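Local coordinates for protein catechol 1,2-dioxygenase (Burkholderia vietnamiensis, PDB 5TD3) that probably catalyses the oxygen-dependent intradiol ring cleavage of catechol to cis,cis-muconate in aromatic degradation, and here binds zinc and phosphatidylethanolamine, at residues A82-A87 / Y211-Q216; N231-V236 / Y266-E271. All blocks are in the same frame, centred on the assembly; numbering follows the deposited sequence.

Contact 1: residues A82-A87 / Y211-Q216; sequences AALLAA and YGCPPQ. With PTY (phosphatidylethanolamine), chain G.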
ATOM      1  N   ALA A  82      -2.521   4.819   5.227  1.00 14.50           N
ATOM      2  CA  ALA A  82      -1.194   4.205   5.207  1.00 15.75           C
ATOM      3  C   ALA A  82      -0.309   4.731   6.338  1.00 16.63           C
ATOM      4  O   ALA A  82       0.493   3.972   6.895  1.00 16.07           O
ATOM      5  CB  ALA A  82      -0.510   4.433   3.858  1.00 16.20           C
ATOM      6  N   ALA A  83      -0.434   6.025   6.687  1.00 18.61           N
ATOM      7  CA  ALA A  83       0.391   6.571   7.773  1.00 13.86           C
ATOM      8  C   ALA A  83      -0.100   6.113   9.142  1.00 14.49           C
ATOM      9  O   ALA A  83       0.692   6.010  10.083  1.00 16.82           O
ATOM     10  CB  ALA A  83       0.419   8.095   7.724  1.00 14.67           C
ATOM     11  N   LEU A  84      -1.388   5.815   9.264  1.00 14.46           N
ATOM     12  CA  LEU A  84      -1.902   5.230  10.493  1.00 15.73           C
ATOM     13  C   LEU A  84      -1.387   3.809  10.680  1.00 16.00           C
ATOM     14  O   LEU A  84      -1.064   3.406  11.801  1.00 16.61           O
ATOM     15  CB  LEU A  84      -3.429   5.245  10.474  1.00 16.43           C
ATOM     16  CG  LEU A  84      -4.101   4.878  11.794  1.00 21.46           C
ATOM     17  CD1 LEU A  84      -3.775   5.900  12.868  1.00 22.29           C
ATOM     18  CD2 LEU A  84      -5.608   4.774  11.576  1.00 32.25           C
ATOM     19  N   LEU A  85      -1.308   3.029   9.593  1.00 14.73           N
ATOM     20  CA  LEU A  85      -0.730   1.689   9.699  1.00 14.71           C
ATOM     21  C   LEU A  85       0.772   1.765   9.968  1.00 11.56           C
ATOM     22  O   LEU A  85       1.318   0.928  10.696  1.00 16.44           O
ATOM     23  CB  LEU A  85      -1.014   0.875   8.423  1.00 12.39           C
ATOM     24  CG  LEU A  85      -0.527  -0.580   8.477  1.00 15.27           C
ATOM     25  CD1 LEU A  85      -1.284  -1.365   9.548  1.00 18.10           C
ATOM     26  CD2 LEU A  85      -0.686  -1.261   7.116  1.00 19.22           C
ATOM     27  N   ALA A  86       1.464   2.756   9.387  1.00 14.03           N
ATOM     28  CA  ALA A  86       2.882   2.933   9.714  1.00 14.63           C
ATOM     29  C   ALA A  86       3.068   3.090  11.215  1.00 16.67           C
ATOM     30  O   ALA A  86       4.004   2.527  11.809  1.00 17.39           O
ATOM     31  CB  ALA A  86       3.447   4.146   8.984  1.00 14.97           C
ATOM     32  N   ALA A  87       2.163   3.826  11.859  1.00 12.66           N
ATOM     33  CA  ALA A  87       2.236   3.940  13.310  1.00 13.13           C
ATOM     34  C   ALA A  87       1.877   2.622  13.993  1.00 15.45           C
ATOM     35  O   ALA A  87       2.580   2.173  14.908  1.00 18.55           O
ATOM     36  CB  ALA A  87       1.324   5.076  13.777  1.00 18.96           C
ATOM     37  N   TYR A 211      -7.138   7.985  21.851  1.00 35.50           N
ATOM     38  CA  TYR A 211      -7.551   7.841  20.465  1.00 37.09           C
ATOM     39  C   TYR A 211      -7.731   6.364  20.108  1.00 34.59           C
ATOM     40  O   TYR A 211      -7.043   5.492  20.642  1.00 24.52           O
ATOM     41  CB  TYR A 211      -6.485   8.507  19.577  1.00 30.88           C
ATOM     42  CG  TYR A 211      -6.531   8.185  18.104  1.00 33.77           C
ATOM     43  CD1 TYR A 211      -5.987   6.997  17.608  1.00 32.80           C
ATOM     44  CD2 TYR A 211      -7.069   9.081  17.197  1.00 43.49           C
ATOM     45  CE1 TYR A 211      -6.027   6.690  16.254  1.00 30.98           C
ATOM     46  CE2 TYR A 211      -7.107   8.789  15.837  1.00 47.07           C
ATOM     47  CZ  TYR A 211      -6.587   7.592  15.372  1.00 39.86           C
ATOM     48  OH  TYR A 211      -6.631   7.306  14.021  1.00 35.59           O
ATOM     49  N   GLY A 212      -8.655   6.089  19.193  1.00 34.84           N
ATOM     50  CA  GLY A 212      -8.785   4.762  18.613  1.00 30.36           C
ATOM     51  C   GLY A 212      -8.858   4.836  17.101  1.00 22.64           C
ATOM     52  O   GLY A 212      -9.369   5.798  16.534  1.00 21.29           O
ATOM     53  N   CYS A 213      -8.335   3.795  16.442  1.00 22.03           N
ATOM     54  CA  CYS A 213      -8.374   3.761  14.980  1.00 19.51           C
ATOM     55  C   CYS A 213      -9.821   3.752  14.495  1.00 20.14           C
ATOM     56  O   CYS A 213     -10.708   3.257  15.192  1.00 20.15           O
ATOM     57  CB  CYS A 213      -7.673   2.523  14.429  1.00 18.68           C
ATOM     58  SG  CYS A 213      -5.891   2.558  14.594  1.00 21.87           S
ATOM     59  N   PRO A 214     -10.087   4.304  13.313  1.00 17.73           N
ATOM     60  CA  PRO A 214     -11.430   4.192  12.719  1.00 18.83           C
ATOM     61  C   PRO A 214     -11.858   2.737  12.662  1.00 23.52           C
ATOM     62  O   PRO A 214     -11.194   1.913  12.015  1.00 23.50           O
ATOM     63  CB  PRO A 214     -11.243   4.772  11.309  1.00 19.52           C
ATOM     64  CG  PRO A 214     -10.119   5.703  11.441  1.00 19.76           C
ATOM     65  CD  PRO A 214      -9.174   5.067  12.445  1.00 19.89           C
ATOM     66  N   PRO A 215     -12.957   2.383  13.328  1.00 23.01           N
ATOM     67  CA  PRO A 215     -13.262   0.956  13.523  1.00 21.46           C
ATOM     68  C   PRO A 215     -13.463   0.179  12.234  1.00 24.53           C
ATOM     69  O   PRO A 215     -13.176  -1.025  12.206  1.00 25.08           O
ATOM     70  CB  PRO A 215     -14.537   0.978  14.385  1.00 26.09           C
ATOM     71  CG  PRO A 215     -15.034   2.376  14.345  1.00 32.25           C
ATOM     72  CD  PRO A 215     -13.847   3.254  14.112  1.00 26.71           C
ATOM     73  N   GLN A 216     -13.920   0.823  11.162  1.00 23.72           N
ATOM     74  CA  GLN A 216     -14.135   0.145   9.889  1.00 24.24           C
ATOM     75  C   GLN A 216     -12.959   0.281   8.931  1.00 24.19           C
ATOM     76  O   GLN A 216     -13.035  -0.220   7.803  1.00 22.44           O
ATOM     77  CB  GLN A 216     -15.398   0.693   9.206  1.00 32.51           C
ATOM     78  CG  GLN A 216     -16.619   0.814  10.100  1.00 40.24           C
ATOM     79  CD  GLN A 216     -17.015  -0.499  10.724  1.00 46.03           C
ATOM     80  OE1 GLN A 216     -16.656  -1.568  10.233  1.00 42.57           O
ATOM     81  NE2 GLN A 216     -17.767  -0.429  11.817  1.00 54.02           N
TER
HETATM   82  C1  PTY G 405      -6.596 -13.154   4.485  1.00 58.81           C
HETATM   83  C2  PTY G 405      -8.997 -10.822  -0.873  1.00 61.49           C
HETATM   84  C3  PTY G 405     -10.075 -11.035   0.231  1.00 77.83           C
HETATM   85  O4  PTY G 405      -5.263 -13.363   5.008  1.00 53.48           O
HETATM   86  C5  PTY G 405      -8.422 -11.420   4.633  1.00 84.24           C
HETATM   87  C6  PTY G 405      -6.995 -11.776   4.948  1.00 70.32           C
HETATM   88  O7  PTY G 405      -6.055 -10.843   4.329  1.00 63.21           O
HETATM   89  C8  PTY G 405      -5.918  -9.626   4.871  1.00 60.09           C
HETATM   90  O10 PTY G 405      -6.708  -9.134   5.632  1.00 65.90           O
HETATM   91  C11 PTY G 405      -4.638  -8.988   4.434  1.00 48.85           C
HETATM   92  C12 PTY G 405      -3.767  -8.623   5.620  1.00 46.34           C
HETATM   93  C13 PTY G 405      -2.300  -8.577   5.267  1.00 42.32           C
HETATM   94  C14 PTY G 405      -2.006  -7.755   4.042  1.00 40.90           C
HETATM   95  C15 PTY G 405      -0.987  -6.681   4.308  1.00 42.03           C
HETATM   96  C16 PTY G 405       0.309  -7.204   4.876  1.00 41.79           C
HETATM   97  C17 PTY G 405       1.111  -6.103   5.518  1.00 35.28           C
HETATM   98  C18 PTY G 405       2.500  -6.496   5.935  1.00 38.59           C
HETATM   99  C19 PTY G 405       3.166  -5.421   6.771  1.00 43.56           C
HETATM  100  C20 PTY G 405       4.627  -5.675   7.053  1.00 48.73           C
HETATM  101  C21 PTY G 405       5.587  -4.765   6.309  1.00 46.88           C
HETATM  102  C22 PTY G 405       5.254  -4.535   4.851  1.00 51.71           C
HETATM  103  C23 PTY G 405       4.655  -3.165   4.589  1.00 56.87           C
HETATM  104  C24 PTY G 405       4.601  -2.293   5.831  1.00 51.81           C
HETATM  105  C25 PTY G 405       4.205  -0.859   5.568  1.00 45.96           C
HETATM  106  C26 PTY G 405       3.570  -0.195   6.768  1.00 42.16           C
HETATM  107  C27 PTY G 405       3.448   1.301   6.615  1.00 45.25           C
HETATM  108  C28 PTY G 405       2.758   1.718   5.345  1.00 47.25           C
HETATM  109  C29 PTY G 405       1.344   1.219   5.274  1.00 56.45           C
HETATM  110  C30 PTY G 405      -4.377 -13.986   4.228  1.00 47.94           C
HETATM  111  C31 PTY G 405      -3.007 -13.979   4.845  1.00 42.69           C
HETATM  112  O30 PTY G 405      -4.654 -14.488   3.172  1.00 51.82           O
HETATM  113  C32 PTY G 405      -1.896 -13.549   3.889  1.00 43.90           C
HETATM  114  C33 PTY G 405      -1.921 -12.070   3.564  1.00 41.84           C
HETATM  115  C34 PTY G 405      -0.552 -11.409   3.467  1.00 36.63           C
HETATM  116  C35 PTY G 405       0.148 -11.542   2.124  1.00 36.21           C
HETATM  117  C36 PTY G 405       1.062 -10.368   1.777  1.00 38.00           C
HETATM  118  C37 PTY G 405       1.689 -10.460   0.392  1.00 36.45           C
HETATM  119  C38 PTY G 405       2.346  -9.184  -0.129  1.00 42.13           C
HETATM  120  C39 PTY G 405       1.398  -8.155  -0.738  1.00 39.66           C
HETATM  121  C40 PTY G 405       1.998  -6.765  -0.900  1.00 44.38           C
HETATM  122  C41 PTY G 405       2.877  -6.536  -2.129  1.00 49.35           C
HETATM  123  C42 PTY G 405       2.130  -6.291  -3.438  1.00 49.27           C
HETATM  124  C43 PTY G 405       2.500  -4.994  -4.163  1.00 48.18           C
HETATM  125  C44 PTY G 405       3.986  -4.846  -4.417  1.00 40.95           C
HETATM  126  P1  PTY G 405      -9.853 -12.366   2.592  1.00108.92           P
HETATM  127  O11 PTY G 405      -9.677 -12.197   1.004  1.00 97.00           O
HETATM  128  O12 PTY G 405     -11.154 -11.666   3.028  1.00110.65           O
HETATM  129  O13 PTY G 405      -9.872 -13.775   3.061  1.00113.58           O
HETATM  130  O14 PTY G 405      -8.655 -11.563   3.221  1.00 97.94           O
HETATM  131  N1  PTY G 405      -8.976 -11.994  -1.776  1.00 41.93           N
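Leu-84 reaches from helix 82-88 of the N-terminal helical region to the loop holding Tyr-211, Cys-213 and Pro-214, just before helix 218-226 of the catalytic domain, so the contact is apolar packing between the two regions of an intradiol dioxygenase. From its CB, which points toward the loop, the leucine chain continues with CG anti to the backbone N (chi1 -170°), and this extension carries the fork up to the loop. CG already lies 4.1 Å from Cys-213 SG. Both methyls touch the phenol oxygen of Tyr-211: CD1 is closer, 3.4 Å from OH and oblique to the ring, while CD2 lies 3.7 Å from the same OH. CD2 also meets the CD corner of the Pro-214 ring at 3.7 Å, with Cys-213 SG beside it at 3.8 Å. Tyr-211 and Leu-84 come from opposite directions, the phenol oxygen directed at the helix; the base of the tyrosine side chain, not its hydroxyl, is the part about 5 Å from the zinc ion. Thr-219 of helix 218-226 touches both Leu-84 and Cys-213. The CB of Leu-85 points away from the loop, and this residue joins Ala-82 and Ala-86 in lining the phosphatidylethanolamine pocket. There the end of one acyl tail lies beside the helix, with PTY C27 3.5 Å from Ala-86 CA and PTY C29 3.7 Å from Leu-85 CD2.

Contact 2: residues N231-V236 / Y266-E271; sequences NRPAHV and YATREE. With ZN (zinc ion), chain C.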
ATOM      1  N   ASN A 231      -5.897   1.140  19.991  1.00 18.55           N
ATOM      2  CA  ASN A 231      -6.110   2.264  20.894  1.00 20.04           C
ATOM      3  C   ASN A 231      -4.800   2.887  21.365  1.00 24.41           C
ATOM      4  O   ASN A 231      -3.773   2.212  21.498  1.00 20.80           O
ATOM      5  CB  ASN A 231      -6.911   1.822  22.118  1.00 21.42           C
ATOM      6  CG  ASN A 231      -8.290   1.332  21.752  1.00 22.74           C
ATOM      7  OD1 ASN A 231      -9.002   1.981  20.991  1.00 25.59           O
ATOM      8  ND2 ASN A 231      -8.666   0.168  22.269  1.00 24.76           N
ATOM      9  N   ARG A 232      -4.857   4.193  21.640  1.00 19.46           N
ATOM     10  CA  ARG A 232      -3.777   4.936  22.267  1.00 22.10           C
ATOM     11  C   ARG A 232      -4.220   5.447  23.633  1.00 20.02           C
ATOM     12  O   ARG A 232      -5.391   5.795  23.810  1.00 23.95           O
ATOM     13  CB  ARG A 232      -3.361   6.144  21.421  1.00 21.66           C
ATOM     14  CG  ARG A 232      -3.048   5.813  19.981  1.00 23.35           C
ATOM     15  CD  ARG A 232      -2.105   6.817  19.373  1.00 22.60           C
ATOM     16  NE  ARG A 232      -0.803   6.770  20.005  1.00 21.00           N
ATOM     17  CZ  ARG A 232       0.063   7.769  19.990  1.00 41.61           C
ATOM     18  NH1 ARG A 232      -0.234   8.903  19.366  1.00 48.41           N
ATOM     19  NH2 ARG A 232       1.226   7.626  20.593  1.00 35.81           N
ATOM     20  N   PRO A 233      -3.309   5.531  24.602  1.00 20.89           N
ATOM     21  CA  PRO A 233      -3.625   6.232  25.849  1.00 18.89           C
ATOM     22  C   PRO A 233      -3.785   7.723  25.576  1.00 19.75           C
ATOM     23  O   PRO A 233      -3.355   8.236  24.539  1.00 21.78           O
ATOM     24  CB  PRO A 233      -2.398   5.956  26.728  1.00 21.14           C
ATOM     25  CG  PRO A 233      -1.268   5.807  25.713  1.00 19.15           C
ATOM     26  CD  PRO A 233      -1.905   5.068  24.568  1.00 25.22           C
ATOM     27  N   ALA A 234      -4.422   8.422  26.517  1.00 19.66           N
ATOM     28  CA  ALA A 234      -4.528   9.872  26.386  1.00 24.73           C
ATOM     29  C   ALA A 234      -3.138  10.497  26.363  1.00 26.45           C
ATOM     30  O   ALA A 234      -2.246  10.099  27.121  1.00 25.46           O
ATOM     31  CB  ALA A 234      -5.359  10.467  27.525  1.00 24.59           C
ATOM     32  N   HIS A 235      -2.955  11.495  25.500  1.00 25.64           N
ATOM     33  CA  HIS A 235      -1.637  12.087  25.306  1.00 21.15           C
ATOM     34  C   HIS A 235      -1.808  13.471  24.698  1.00 22.44           C
ATOM     35  O   HIS A 235      -2.890  13.854  24.253  1.00 19.09           O
ATOM     36  CB  HIS A 235      -0.779  11.214  24.391  1.00 21.58           C
ATOM     37  CG  HIS A 235      -1.403  11.005  23.047  1.00 20.80           C
ATOM     38  ND1 HIS A 235      -2.409  10.089  22.832  1.00 20.80           N
ATOM     39  CD2 HIS A 235      -1.198  11.624  21.857  1.00 23.57           C
ATOM     40  CE1 HIS A 235      -2.787  10.141  21.567  1.00 24.83           C
ATOM     41  NE2 HIS A 235      -2.065  11.062  20.954  1.00 22.81           N
ATOM     42  N   VAL A 236      -0.710  14.213  24.670  1.00 19.08           N
ATOM     43  CA  VAL A 236      -0.660  15.550  24.099  1.00 21.57           C
ATOM     44  C   VAL A 236       0.582  15.611  23.234  1.00 20.52           C
ATOM     45  O   VAL A 236       1.653  15.177  23.672  1.00 22.26           O
ATOM     46  CB  VAL A 236      -0.602  16.643  25.181  1.00 23.82           C
ATOM     47  CG1 VAL A 236      -0.499  18.010  24.535  1.00 30.38           C
ATOM     48  CG2 VAL A 236      -1.833  16.582  26.091  1.00 25.13           C
ATOM     49  N   TYR A 266       3.138   2.365  20.043  1.00 18.76           N
ATOM     50  CA  TYR A 266       4.425   2.090  20.677  1.00 19.43           C
ATOM     51  C   TYR A 266       5.221   3.357  20.982  1.00 20.81           C
ATOM     52  O   TYR A 266       6.454   3.355  20.922  1.00 22.49           O
ATOM     53  CB  TYR A 266       5.236   1.145  19.798  1.00 22.70           C
ATOM     54  CG  TYR A 266       4.489  -0.128  19.530  1.00 21.15           C
ATOM     55  CD1 TYR A 266       4.315  -1.081  20.535  1.00 24.89           C
ATOM     56  CD2 TYR A 266       3.925  -0.364  18.293  1.00 20.53           C
ATOM     57  CE1 TYR A 266       3.613  -2.253  20.290  1.00 23.96           C
ATOM     58  CE2 TYR A 266       3.225  -1.520  18.041  1.00 23.05           C
ATOM     59  CZ  TYR A 266       3.078  -2.459  19.042  1.00 21.11           C
ATOM     60  OH  TYR A 266       2.387  -3.607  18.801  1.00 21.82           O
ATOM     61  N   ALA A 267       4.523   4.428  21.365  1.00 23.13           N
ATOM     62  CA  ALA A 267       5.140   5.742  21.476  1.00 19.56           C
ATOM     63  C   ALA A 267       5.515   6.152  22.895  1.00 22.46           C
ATOM     64  O   ALA A 267       6.165   7.194  23.065  1.00 21.00           O
ATOM     65  CB  ALA A 267       4.204   6.808  20.893  1.00 17.06           C
ATOM     66  N   THR A 268       5.140   5.379  23.909  1.00 19.14           N
ATOM     67  CA  THR A 268       5.326   5.815  25.288  1.00 22.28           C
ATOM     68  C   THR A 268       6.794   5.731  25.691  1.00 21.56           C
ATOM     69  O   THR A 268       7.498   4.785  25.333  1.00 26.97           O
ATOM     70  CB  THR A 268       4.483   4.946  26.221  1.00 23.55           C
ATOM     71  OG1 THR A 268       3.094   5.130  25.903  1.00 29.02           O
ATOM     72  CG2 THR A 268       4.713   5.333  27.674  1.00 31.63           C
ATOM     73  N   ARG A 269       7.265   6.735  26.439  1.00 23.88           N
ATOM     74  CA  ARG A 269       8.617   6.737  26.981  1.00 24.25           C
ATOM     75  C   ARG A 269       8.558   7.127  28.449  1.00 28.72           C
ATOM     76  O   ARG A 269       7.735   7.958  28.836  1.00 26.46           O
ATOM     77  CB  ARG A 269       9.545   7.687  26.225  1.00 20.58           C
ATOM     78  CG  ARG A 269       9.559   7.448  24.687  1.00 22.53           C
ATOM     79  CD  ARG A 269      10.692   8.195  24.004  1.00 20.12           C
ATOM     80  NE  ARG A 269      11.991   7.555  24.211  1.00 23.45           N
ATOM     81  CZ  ARG A 269      13.026   7.691  23.385  1.00 23.79           C
ATOM     82  NH1 ARG A 269      12.915   8.444  22.296  1.00 22.12           N
ATOM     83  NH2 ARG A 269      14.173   7.069  23.638  1.00 24.48           N
ATOM     84  N   GLU A 270       9.428   6.513  29.263  1.00 26.35           N
ATOM     85  CA  GLU A 270       9.386   6.730  30.714  1.00 25.58           C
ATOM     86  C   GLU A 270       9.573   8.203  31.081  1.00 31.83           C
ATOM     87  O   GLU A 270       8.990   8.675  32.063  1.00 30.40           O
ATOM     88  CB  GLU A 270      10.442   5.864  31.422  1.00 29.09           C
ATOM     89  N   GLU A 271      10.377   8.941  30.319  1.00 29.60           N
ATOM     90  CA  GLU A 271      10.626  10.347  30.612  1.00 27.03           C
ATOM     91  C   GLU A 271       9.463  11.250  30.218  1.00 28.94           C
ATOM     92  O   GLU A 271       9.521  12.456  30.475  1.00 33.03           O
ATOM     93  CB  GLU A 271      11.892  10.829  29.900  1.00 27.68           C
ATOM     94  CG  GLU A 271      13.158  10.053  30.248  1.00 33.71           C
ATOM     95  CD  GLU A 271      13.420   8.849  29.327  1.00 39.43           C
ATOM     96  OE1 GLU A 271      12.478   8.368  28.655  1.00 30.41           O
ATOM     97  OE2 GLU A 271      14.576   8.370  29.300  1.00 37.97           O
TER
HETATM   98 ZN    ZN C 401      -2.343  11.947  19.098  1.00 21.18          ZN
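Arg-232 spans the gap to Ala-267 beside the metal site of the catalytic beta-sandwich, where the loop leading into strand 235-241 faces the connection between strands 248-253 and 276-279. Its guanidinium group is presented to the alanine by one edge: Ala-267 CB lies near the guanidinium plane, 3.1 Å from Arg-232 NH2. Asp-263 OD2 ties the two sides together, forming a salt bridge with Arg-232 NH2 and accepting a hydrogen bond from Ala-267 N, consistent with the close approach. The bend at chi3 (66°) folds the arginine chain so that one face of its flat end meets one face of the His-235 ring. Arg-232 CZ stands 4.0 Å above the imidazole plane, offset toward the rim, and the two planes are well inclined to each other, so the groups do not form a flat stack. The histidine is fixed at both nitrogens. ND1 donates to Pro-233 O (2.7 Å) in a nearly straight bond of 171° lying in the ring plane, which holds the ring's rotation and would be expected to make NE2 a somewhat stronger electron-pair donor to the metal. NE2 binds zinc, whose site Tyr-175 and His-237 complete; tyrosines and histidines hold iron(III) in intradiol dioxygenases, and zinc probably occupies that position here. A looser contact extends the interface: CG of Pro-233 is the nearest atom to Thr-268 OG1, at 4.4 Å, and that hydroxyl is hydrogen-bonded to Ile-260 O. Nearer the metal, Arg-232 NH1 comes to 3.7 Å from the zinc, whereas His-235 NE2 is bound to it at 2.1 Å.

The two contacts follow one another along the chain, contact 1 closing before contact 2 opens, and their centres lie about 15 Å apart. Helix 218-226 lies between loop 211-216 and segment 231-236, yet the two segments come together in space: Tyr-211 O and Arg-232 N are 2.7 Å apart, a probable backbone hydrogen bond, and Gly-212 packs on Asn-231. Contact 1 joins the helical N-terminal region, with its lipid pocket, to the catalytic domain; contact 2 lies wholly within that domain, at the start of strand 235-241. Through loop 211-216, therefore, a continuous path of contacts runs from the helix that lines the lipid pocket to the surroundings of the zinc ion.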